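PDB 2QRY: thiamine-binding periplasmic protein from Escherichia coli, which binds thiamine, thiamine phosphate and thiamine diphosphate with high affinity in the periplasm and serves the ThiBPQ ABC transporter in thiamine import. Local coordinates for residues Ser65-Asn68 with Arg69-Glu73; Gly84-Asn87 with Asn88-Asp91; Ala319-Ser322 with Glu323-Arg326. All blocks are in the same frame, centred on the assembly; numbering follows the deposited sequence.

Contact 1 (Ser65-Asn68 with Arg69-Glu73)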
ATOM      1  N   SER A  65       2.884   6.000   8.594  1.00 20.76           N
ATOM      2  CA  SER A  65       3.719   6.210   9.774  1.00 22.32           C
ATOM      3  C   SER A  65       5.212   6.200   9.461  1.00 21.76           C
ATOM      4  O   SER A  65       5.998   6.853  10.157  1.00 21.84           O
ATOM      5  CB  SER A  65       3.409   5.168  10.852  1.00 21.60           C
ATOM      6  OG  SER A  65       2.177   5.464  11.480  1.00 24.45           O
ATOM      7  N   LEU A  66       5.610   5.465   8.425  1.00 20.83           N
ATOM      8  CA  LEU A  66       7.017   5.428   8.056  1.00 19.74           C
ATOM      9  C   LEU A  66       7.503   6.868   7.864  1.00 19.14           C
ATOM     10  O   LEU A  66       8.537   7.266   8.405  1.00 17.72           O
ATOM     11  CB  LEU A  66       7.220   4.619   6.767  1.00 19.69           C
ATOM     12  CG  LEU A  66       7.228   3.085   6.879  1.00 20.42           C
ATOM     13  CD1 LEU A  66       7.310   2.477   5.490  1.00 19.26           C
ATOM     14  CD2 LEU A  66       8.408   2.613   7.728  1.00 17.50           C
ATOM     15  N   LEU A  67       6.744   7.656   7.112  1.00 20.01           N
ATOM     16  CA  LEU A  67       7.123   9.046   6.866  1.00 20.47           C
ATOM     17  C   LEU A  67       7.142   9.884   8.155  1.00 21.87           C
ATOM     18  O   LEU A  67       8.105  10.611   8.413  1.00 20.36           O
ATOM     19  CB  LEU A  67       6.152   9.700   5.882  1.00 19.18           C
ATOM     20  CG  LEU A  67       6.649  10.766   4.895  1.00 20.89           C
ATOM     21  CD1 LEU A  67       5.504  11.723   4.589  1.00 20.66           C
ATOM     22  CD2 LEU A  67       7.833  11.534   5.451  1.00 21.12           C
ATOM     23  N   ASN A  68       6.088   9.789   8.965  1.00 23.07           N
ATOM     24  CA  ASN A  68       6.039  10.600  10.176  1.00 26.84           C
ATOM     25  C   ASN A  68       7.167  10.253  11.132  1.00 24.80           C
ATOM     26  O   ASN A  68       7.707  11.128  11.806  1.00 25.07           O
ATOM     27  CB  ASN A  68       4.662  10.504  10.866  1.00 33.03           C
ATOM     28  CG  ASN A  68       4.488   9.246  11.701  1.00 40.89           C
ATOM     29  OD1 ASN A  68       5.152   9.057  12.725  1.00 44.99           O
ATOM     30  ND2 ASN A  68       3.572   8.385  11.276  1.00 45.57           N
ATOM     31  N   ARG A  69       7.551   8.984  11.167  1.00 23.17           N
ATOM     32  CA  ARG A  69       8.632   8.577  12.042  1.00 22.90           C
ATOM     33  C   ARG A  69       9.967   9.114  11.533  1.00 22.73           C
ATOM     34  O   ARG A  69      10.797   9.595  12.311  1.00 22.21           O
ATOM     35  CB  ARG A  69       8.685   7.059  12.159  1.00 21.77           C
ATOM     36  CG  ARG A  69       9.795   6.588  13.064  1.00 22.93           C
ATOM     37  CD  ARG A  69       9.519   5.202  13.580  1.00 26.59           C
ATOM     38  NE  ARG A  69      10.637   4.683  14.361  1.00 28.29           N
ATOM     39  CZ  ARG A  69      10.581   3.577  15.091  1.00 28.34           C
ATOM     40  NH1 ARG A  69       9.457   2.874  15.138  1.00 26.09           N
ATOM     41  NH2 ARG A  69      11.650   3.174  15.768  1.00 29.02           N
ATOM     42  N   LEU A  70      10.165   9.049  10.221  1.00 22.69           N
ATOM     43  CA  LEU A  70      11.400   9.539   9.626  1.00 21.86           C
ATOM     44  C   LEU A  70      11.526  11.050   9.829  1.00 22.30           C
ATOM     45  O   LEU A  70      12.617  11.560  10.062  1.00 23.19           O
ATOM     46  CB  LEU A  70      11.439   9.218   8.132  1.00 21.96           C
ATOM     47  CG  LEU A  70      12.781   9.521   7.469  1.00 23.65           C
ATOM     48  CD1 LEU A  70      13.808   8.504   7.934  1.00 25.43           C
ATOM     49  CD2 LEU A  70      12.643   9.478   5.967  1.00 24.33           C
ATOM     50  N   ARG A  71      10.410  11.764   9.730  1.00 20.79           N
ATOM     51  CA  ARG A  71      10.424  13.207   9.913  1.00 22.22           C
ATOM     52  C   ARG A  71      10.818  13.584  11.339  1.00 23.48           C
ATOM     53  O   ARG A  71      11.252  14.710  11.593  1.00 23.05           O
ATOM     54  CB  ARG A  71       9.053  13.789   9.610  1.00 22.91           C
ATOM     55  CG  ARG A  71       8.581  13.542   8.205  1.00 26.95           C
ATOM     56  CD  ARG A  71       7.206  14.124   8.020  1.00 27.27           C
ATOM     57  NE  ARG A  71       7.205  15.546   8.324  1.00 29.14           N
ATOM     58  CZ  ARG A  71       6.110  16.297   8.367  1.00 31.69           C
ATOM     59  NH1 ARG A  71       4.921  15.750   8.124  1.00 32.89           N
ATOM     60  NH2 ARG A  71       6.203  17.592   8.647  1.00 30.50           N
HETATM   61  N   MSE A  72      10.654  12.648  12.271  1.00 22.58           N
HETATM   62  CA  MSE A  72      11.004  12.914  13.653  1.00 23.56           C
HETATM   63  C   MSE A  72      12.393  12.402  14.005  1.00 21.86           C
HETATM   64  O   MSE A  72      12.963  12.816  15.005  1.00 20.54           O
HETATM   65  CB  MSE A  72       9.953  12.317  14.588  1.00 26.44           C
HETATM   66  CG  MSE A  72       8.658  13.113  14.604  1.00 28.84           C
HETATM   67 SE   MSE A  72       7.308  12.345  15.771  1.00 36.29          SE
HETATM   68  CE  MSE A  72       5.765  13.292  15.061  1.00 34.81           C
ATOM     69  N   GLU A  73      12.934  11.507  13.182  1.00 22.19           N
ATOM     70  CA  GLU A  73      14.275  10.980  13.416  1.00 23.01           C
ATOM     71  C   GLU A  73      15.265  11.969  12.805  1.00 23.83           C
ATOM     72  O   GLU A  73      16.382  12.145  13.296  1.00 22.21           O
ATOM     73  CB  GLU A  73      14.468   9.610  12.752  1.00 22.78           C
ATOM     74  CG  GLU A  73      13.495   8.524  13.195  1.00 24.05           C
ATOM     75  CD  GLU A  73      14.003   7.113  12.905  1.00 24.21           C
ATOM     76  OE1 GLU A  73      14.491   6.860  11.787  1.00 26.90           O
ATOM     77  OE2 GLU A  73      13.908   6.246  13.795  1.00 25.69           O
TER
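Leu-67 and Arg-71 meet one turn apart on the α-helix 63-73, which starts at the thiamine-binding residue Gly-63. CD2 of Leu-67 lies 3.5 Å from CG of Arg-71; the two side chains cross obliquely, and it is the methylene part of the arginine that makes the contact. With CG of Arg-71 set beside its own backbone N (chi1 -60°), the chain folds back over the preceding turn, bringing CG to 3.0 Å from the carbonyl O of Leu-67. That oxygen also accepts the N-H of Arg-71 at 2.9 Å. On the inner side Leu-67 rests on Ala-92, while Arg-71 reaches Thr-96, both on helix 90-96.

Asn-68 and Arg-69 follow each other directly, and CB of Asn-68 lies 3.3 Å from N of Arg-69; the placement of the asparagine amide beyond CB is doubtful. The N-H of Arg-69 is engaged elsewhere, bonded to O of Ser-65 at 2.8 Å. Toward the helix end the pattern slackens, and the bond from N of Met-72, a selenomethionine, to O of Asn-68 is weak at 3.3 Å. The extended chain of Arg-69 carries its guanidinium to Glu-61, with which NH1 forms a salt bridge, and OE2 of Glu-73 lies in the guanidinium plane, at its edge, in a long salt bridge 3.7 Å from NE.

Contact 2 (Gly84-Asn87 with Asn88-Asp91)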
ATOM      1  N   GLY A  84       8.179   1.496   1.165  1.00 17.27           N
ATOM      2  CA  GLY A  84       6.807   1.333   1.593  1.00 16.20           C
ATOM      3  C   GLY A  84       5.965   2.593   1.641  1.00 15.13           C
ATOM      4  O   GLY A  84       4.876   2.571   2.192  1.00 15.23           O
ATOM      5  N   LEU A  85       6.463   3.702   1.110  1.00 16.23           N
ATOM      6  CA  LEU A  85       5.654   4.915   1.075  1.00 17.35           C
ATOM      7  C   LEU A  85       4.899   4.718  -0.224  1.00 17.85           C
ATOM      8  O   LEU A  85       5.066   3.695  -0.865  1.00 17.64           O
ATOM      9  CB  LEU A  85       6.522   6.163   0.971  1.00 17.57           C
ATOM     10  CG  LEU A  85       7.473   6.489   2.118  1.00 19.80           C
ATOM     11  CD1 LEU A  85       8.211   7.785   1.799  1.00 19.48           C
ATOM     12  CD2 LEU A  85       6.693   6.633   3.415  1.00 17.50           C
ATOM     13  N   ASP A  86       4.054   5.659  -0.621  1.00 20.20           N
ATOM     14  CA  ASP A  86       3.370   5.480  -1.895  1.00 22.26           C
ATOM     15  C   ASP A  86       3.071   6.797  -2.590  1.00 22.88           C
ATOM     16  O   ASP A  86       3.425   7.867  -2.098  1.00 22.54           O
ATOM     17  CB  ASP A  86       2.097   4.627  -1.741  1.00 21.78           C
ATOM     18  CG  ASP A  86       0.934   5.380  -1.121  1.00 23.94           C
ATOM     19  OD1 ASP A  86       1.036   6.612  -0.914  1.00 24.96           O
ATOM     20  OD2 ASP A  86      -0.101   4.724  -0.847  1.00 23.48           O
ATOM     21  N   ASN A  87       2.433   6.697  -3.750  1.00 23.75           N
ATOM     22  CA  ASN A  87       2.101   7.852  -4.573  1.00 24.76           C
ATOM     23  C   ASN A  87       1.383   8.993  -3.853  1.00 23.98           C
ATOM     24  O   ASN A  87       1.553  10.152  -4.217  1.00 25.42           O
ATOM     25  CB  ASN A  87       1.270   7.394  -5.778  1.00 23.15           C
ATOM     26  CG  ASN A  87      -0.016   6.714  -5.366  1.00 23.53           C
ATOM     27  OD1 ASN A  87      -0.005   5.768  -4.579  1.00 22.22           O
ATOM     28  ND2 ASN A  87      -1.133   7.189  -5.897  1.00 23.43           N
ATOM     29  N   ASN A  88       0.592   8.675  -2.837  1.00 23.86           N
ATOM     30  CA  ASN A  88      -0.142   9.703  -2.109  1.00 24.72           C
ATOM     31  C   ASN A  88       0.703  10.484  -1.109  1.00 25.73           C
ATOM     32  O   ASN A  88       0.262  11.511  -0.592  1.00 26.99           O
ATOM     33  CB  ASN A  88      -1.331   9.083  -1.368  1.00 25.51           C
ATOM     34  CG  ASN A  88      -2.325   8.429  -2.305  1.00 26.54           C
ATOM     35  OD1 ASN A  88      -2.741   9.022  -3.304  1.00 26.17           O
ATOM     36  ND2 ASN A  88      -2.722   7.205  -1.982  1.00 28.29           N
ATOM     37  N   LEU A  89       1.913  10.014  -0.834  1.00 25.16           N
ATOM     38  CA  LEU A  89       2.763  10.687   0.139  1.00 25.34           C
ATOM     39  C   LEU A  89       3.969  11.383  -0.474  1.00 26.56           C
ATOM     40  O   LEU A  89       4.754  11.991   0.249  1.00 25.64           O
ATOM     41  CB  LEU A  89       3.257   9.683   1.177  1.00 23.67           C
ATOM     42  CG  LEU A  89       2.237   8.940   2.039  1.00 24.77           C
ATOM     43  CD1 LEU A  89       2.935   7.794   2.765  1.00 19.42           C
ATOM     44  CD2 LEU A  89       1.598   9.912   3.033  1.00 23.54           C
ATOM     45  N   LEU A  90       4.121  11.290  -1.795  1.00 27.92           N
ATOM     46  CA  LEU A  90       5.266  11.895  -2.486  1.00 28.88           C
ATOM     47  C   LEU A  90       5.552  13.357  -2.142  1.00 29.84           C
ATOM     48  O   LEU A  90       6.663  13.698  -1.744  1.00 31.04           O
ATOM     49  CB  LEU A  90       5.100  11.777  -4.000  1.00 28.49           C
ATOM     50  CG  LEU A  90       5.017  10.378  -4.611  1.00 29.55           C
ATOM     51  CD1 LEU A  90       4.943  10.508  -6.135  1.00 31.41           C
ATOM     52  CD2 LEU A  90       6.226   9.550  -4.205  1.00 28.22           C
ATOM     53  N   ASP A  91       4.554  14.214  -2.303  1.00 29.74           N
ATOM     54  CA  ASP A  91       4.720  15.632  -2.021  1.00 31.11           C
ATOM     55  C   ASP A  91       5.195  15.832  -0.584  1.00 31.07           C
ATOM     56  O   ASP A  91       6.173  16.540  -0.327  1.00 30.26           O
ATOM     57  CB  ASP A  91       3.391  16.357  -2.226  1.00 33.82           C
ATOM     58  CG  ASP A  91       3.567  17.835  -2.490  1.00 37.56           C
ATOM     59  OD1 ASP A  91       3.983  18.185  -3.616  1.00 38.98           O
ATOM     60  OD2 ASP A  91       3.293  18.646  -1.576  1.00 39.68           O
TER
HETATM   61  O   HOH W   1      -2.330   5.976   0.339  1.00 21.43           O
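Two N-H groups in succession are taken up by Asp-86, one by its side chain and one by its backbone. OD1 accepts the N-H of Asn-88 at 2.9 Å in a bent bond (135° at the hydrogen) that arrives from above the carboxylate plane. The carbonyl O receives the N-H of Leu-89, also at 2.9 Å and straighter. The side chain can do this because CG lies between the backbone N and the carbonyl carbon (chi1 76°), which turns the carboxylate forward over the chain that follows. The second oxygen, OD2, accepts from NE2 of Gln-246 and from a water at 2.8 Å, and the side chain also packs on the thiamine-binding residue Thr-165. The same water takes a hydrogen from ND2 of Asn-88 at 2.7 Å, bridging a carboxylate and an amide whose planes stand 82° apart.

The bond from Asn-88 to OD1 closes an Asx turn, and the bond from Leu-89 to the carbonyl O closes a type I β-turn over the same corner, where strand 81-86 gives way to helix 90-96. Just upstream, a G1 β bulge sets Gly-84 and Leu-85 opposite the single residue Val-249 of strand 243-252.

That strand meets most of the amide atoms of Asn-87 and Asn-88: OD1 of Asn-87 binds the N of Val-247, its ND2 the O of Leu-245 and, weakly, Glu-307, and OD1 of Asn-88 is hydrogen-bonded to the hydroxyl of Tyr-244. CD2 of Leu-85 touches CD1 of Leu-89 at 4.0 Å, the two leucines crossing at about a right angle.

Contact 3 (Ala319-Ser322 with Glu323-Arg326)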
ATOM      1  N   ALA A 319      -6.995  18.142   6.706  1.00 28.57           N
ATOM      2  CA  ALA A 319      -8.383  18.533   6.914  1.00 27.42           C
ATOM      3  C   ALA A 319      -9.331  17.351   6.668  1.00 27.10           C
ATOM      4  O   ALA A 319     -10.327  17.197   7.379  1.00 28.29           O
ATOM      5  CB  ALA A 319      -8.745  19.701   6.003  1.00 26.55           C
ATOM      6  N   TRP A 320      -9.024  16.516   5.675  1.00 24.41           N
ATOM      7  CA  TRP A 320      -9.878  15.370   5.376  1.00 22.82           C
ATOM      8  C   TRP A 320      -9.815  14.329   6.479  1.00 21.86           C
ATOM      9  O   TRP A 320     -10.817  13.687   6.792  1.00 21.56           O
ATOM     10  CB  TRP A 320      -9.498  14.734   4.034  1.00 20.71           C
ATOM     11  CG  TRP A 320      -9.859  15.595   2.869  1.00 20.66           C
ATOM     12  CD1 TRP A 320     -10.807  16.579   2.841  1.00 19.84           C
ATOM     13  CD2 TRP A 320      -9.309  15.531   1.548  1.00 21.12           C
ATOM     14  NE1 TRP A 320     -10.884  17.131   1.587  1.00 21.22           N
ATOM     15  CE2 TRP A 320      -9.976  16.507   0.772  1.00 20.50           C
ATOM     16  CE3 TRP A 320      -8.322  14.744   0.942  1.00 18.59           C
ATOM     17  CZ2 TRP A 320      -9.685  16.716  -0.580  1.00 19.54           C
ATOM     18  CZ3 TRP A 320      -8.034  14.951  -0.402  1.00 18.41           C
ATOM     19  CH2 TRP A 320      -8.716  15.931  -1.147  1.00 20.08           C
ATOM     20  N   ILE A 321      -8.637  14.161   7.061  1.00 21.41           N
ATOM     21  CA  ILE A 321      -8.467  13.217   8.151  1.00 22.78           C
ATOM     22  C   ILE A 321      -9.184  13.740   9.401  1.00 24.55           C
ATOM     23  O   ILE A 321      -9.823  12.980  10.134  1.00 24.17           O
ATOM     24  CB  ILE A 321      -6.973  12.998   8.447  1.00 22.11           C
ATOM     25  CG1 ILE A 321      -6.399  12.032   7.402  1.00 24.20           C
ATOM     26  CG2 ILE A 321      -6.783  12.476   9.868  1.00 20.84           C
ATOM     27  CD1 ILE A 321      -4.901  11.853   7.453  1.00 23.65           C
ATOM     28  N   SER A 322      -9.086  15.047   9.624  1.00 24.60           N
ATOM     29  CA  SER A 322      -9.723  15.679  10.771  1.00 27.22           C
ATOM     30  C   SER A 322     -11.234  15.474  10.709  1.00 27.53           C
ATOM     31  O   SER A 322     -11.876  15.187  11.715  1.00 28.79           O
ATOM     32  CB  SER A 322      -9.397  17.175  10.789  1.00 27.86           C
ATOM     33  OG  SER A 322      -9.989  17.804  11.906  1.00 31.71           O
ATOM     34  N   GLU A 323     -11.798  15.622   9.518  1.00 28.04           N
ATOM     35  CA  GLU A 323     -13.228  15.439   9.331  1.00 28.35           C
ATOM     36  C   GLU A 323     -13.580  13.975   9.541  1.00 26.86           C
ATOM     37  O   GLU A 323     -14.565  13.657  10.208  1.00 26.94           O
ATOM     38  CB  GLU A 323     -13.622  15.892   7.929  1.00 30.73           C
ATOM     39  CG  GLU A 323     -13.438  17.392   7.740  1.00 39.20           C
ATOM     40  CD  GLU A 323     -13.498  17.827   6.288  1.00 44.57           C
ATOM     41  OE1 GLU A 323     -14.507  17.518   5.610  1.00 47.70           O
ATOM     42  OE2 GLU A 323     -12.535  18.486   5.827  1.00 46.84           O
ATOM     43  N   TRP A 324     -12.762  13.088   8.978  1.00 24.44           N
ATOM     44  CA  TRP A 324     -12.966  11.652   9.111  1.00 22.87           C
ATOM     45  C   TRP A 324     -13.057  11.202  10.569  1.00 23.15           C
ATOM     46  O   TRP A 324     -14.026  10.545  10.959  1.00 21.48           O
ATOM     47  CB  TRP A 324     -11.825  10.879   8.439  1.00 20.71           C
ATOM     48  CG  TRP A 324     -11.733   9.438   8.896  1.00 17.74           C
ATOM     49  CD1 TRP A 324     -12.556   8.409   8.540  1.00 17.40           C
ATOM     50  CD2 TRP A 324     -10.809   8.899   9.855  1.00 13.92           C
ATOM     51  NE1 TRP A 324     -12.205   7.264   9.221  1.00 15.76           N
ATOM     52  CE2 TRP A 324     -11.137   7.540  10.035  1.00 13.87           C
ATOM     53  CE3 TRP A 324      -9.737   9.437  10.579  1.00 15.01           C
ATOM     54  CZ2 TRP A 324     -10.433   6.708  10.914  1.00 14.35           C
ATOM     55  CZ3 TRP A 324      -9.032   8.607  11.456  1.00 13.61           C
ATOM     56  CH2 TRP A 324      -9.384   7.261  11.615  1.00 13.23           C
ATOM     57  N   GLN A 325     -12.050  11.555  11.369  1.00 23.30           N
ATOM     58  CA  GLN A 325     -12.028  11.127  12.761  1.00 24.81           C
ATOM     59  C   GLN A 325     -13.194  11.677  13.561  1.00 24.92           C
ATOM     60  O   GLN A 325     -13.718  10.998  14.447  1.00 23.97           O
ATOM     61  CB  GLN A 325     -10.689  11.482  13.422  1.00 26.58           C
ATOM     62  CG  GLN A 325     -10.516  12.915  13.876  1.00 33.72           C
ATOM     63  CD  GLN A 325     -11.176  13.194  15.217  1.00 36.24           C
ATOM     64  OE1 GLN A 325     -11.142  12.359  16.128  1.00 38.28           O
ATOM     65  NE2 GLN A 325     -11.764  14.378  15.351  1.00 36.35           N
ATOM     66  N   ARG A 326     -13.621  12.893  13.241  1.00 25.33           N
ATOM     67  CA  ARG A 326     -14.744  13.488  13.949  1.00 25.62           C
ATOM     68  C   ARG A 326     -16.027  12.739  13.604  1.00 24.16           C
ATOM     69  O   ARG A 326     -16.873  12.512  14.462  1.00 24.10           O
ATOM     70  CB  ARG A 326     -14.896  14.964  13.571  1.00 30.16           C
ATOM     71  CG  ARG A 326     -16.072  15.658  14.254  1.00 36.01           C
ATOM     72  CD  ARG A 326     -16.223  17.099  13.786  1.00 41.14           C
ATOM     73  NE  ARG A 326     -15.060  17.923  14.115  1.00 45.98           N
ATOM     74  CZ  ARG A 326     -14.762  18.352  15.340  1.00 49.38           C
ATOM     75  NH1 ARG A 326     -15.545  18.040  16.371  1.00 49.84           N
ATOM     76  NH2 ARG A 326     -13.678  19.098  15.536  1.00 49.75           N
TER
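Glu-323 lies back along the helix over Ala-319, and nearly its whole length follows one carbonyl group. Its CB is 3.6 Å from O of Ala-319, the oxygen that accepts the N-H of Glu-323 in the ordinary α-helical i to i+4 bond. CG, placed beside the backbone N (chi1 -66°), comes closer, 3.1 Å from the same oxygen, and CD follows at 3.4 Å. At the tip OE2 stands 3.0 Å from O of Ala-319. Both atoms are acceptors and form no hydrogen bond; so close an approach of a carboxylate and a partly negative carbonyl oxygen would be expected to make a charged carboxylate somewhat less favourable here. OE2 also has softer neighbours, CB of Ala-319 at 4.0 Å and CD1 of Trp-320 at 3.9 Å. It approaches the indole at the edge, near the ring plane, where the aromatic C-H carries a small positive charge, and the carboxylate is turned 71° from the ring.

The next residue, Trp-324, also has an oxygen at its ring edge, here a backbone carbonyl. O of Ile-321 lies in the ring plane, 3.6 Å from CE3 of Trp-324, and also receives the N-H of Gln-325 in a nearly straight bond (171°). CG2 of Ile-321 packs at 4.3 Å from the same CE3.

Here the inward side of the C-terminal helix 310-328 is made by Trp-320, Ile-321 and Trp-324. Trp-320 lies on Leu-172 and Gln-175, and Ile-321 and Trp-324 share Leu-171, all on helix 165-178. Trp-324 further meets Trp-186 of helix 182-190 edge-to-face, while its NE1 is hydrogen-bonded to the hydroxyl of Tyr-158 at strand 156-159.

Along the chain the three contacts come in series. Contacts 1 and 2 are neighbours, with centres about 13 Å apart: helix 63-73 leads into strand 81-86, and CD2 of Leu-85 lies 3.9 Å from CB of Leu-66. Contact 3, near the C-terminus, is centred about 21 Å from contact 1 and about 19 Å from contact 2 and touches neither. Its helix, 310-328, nevertheless reaches contact 2 through its earlier part, where Pro-310 touches Leu-90 and Arg-317 touches Leu-89, and helix 165-178 packs against both regions. Thiamine-binding residues adjoin contact 1 (Gly-63, near Leu-66) and contact 2 (Thr-165, near Asp-86), whereas contact 3 belongs to the outer packing of this solute-binding fold.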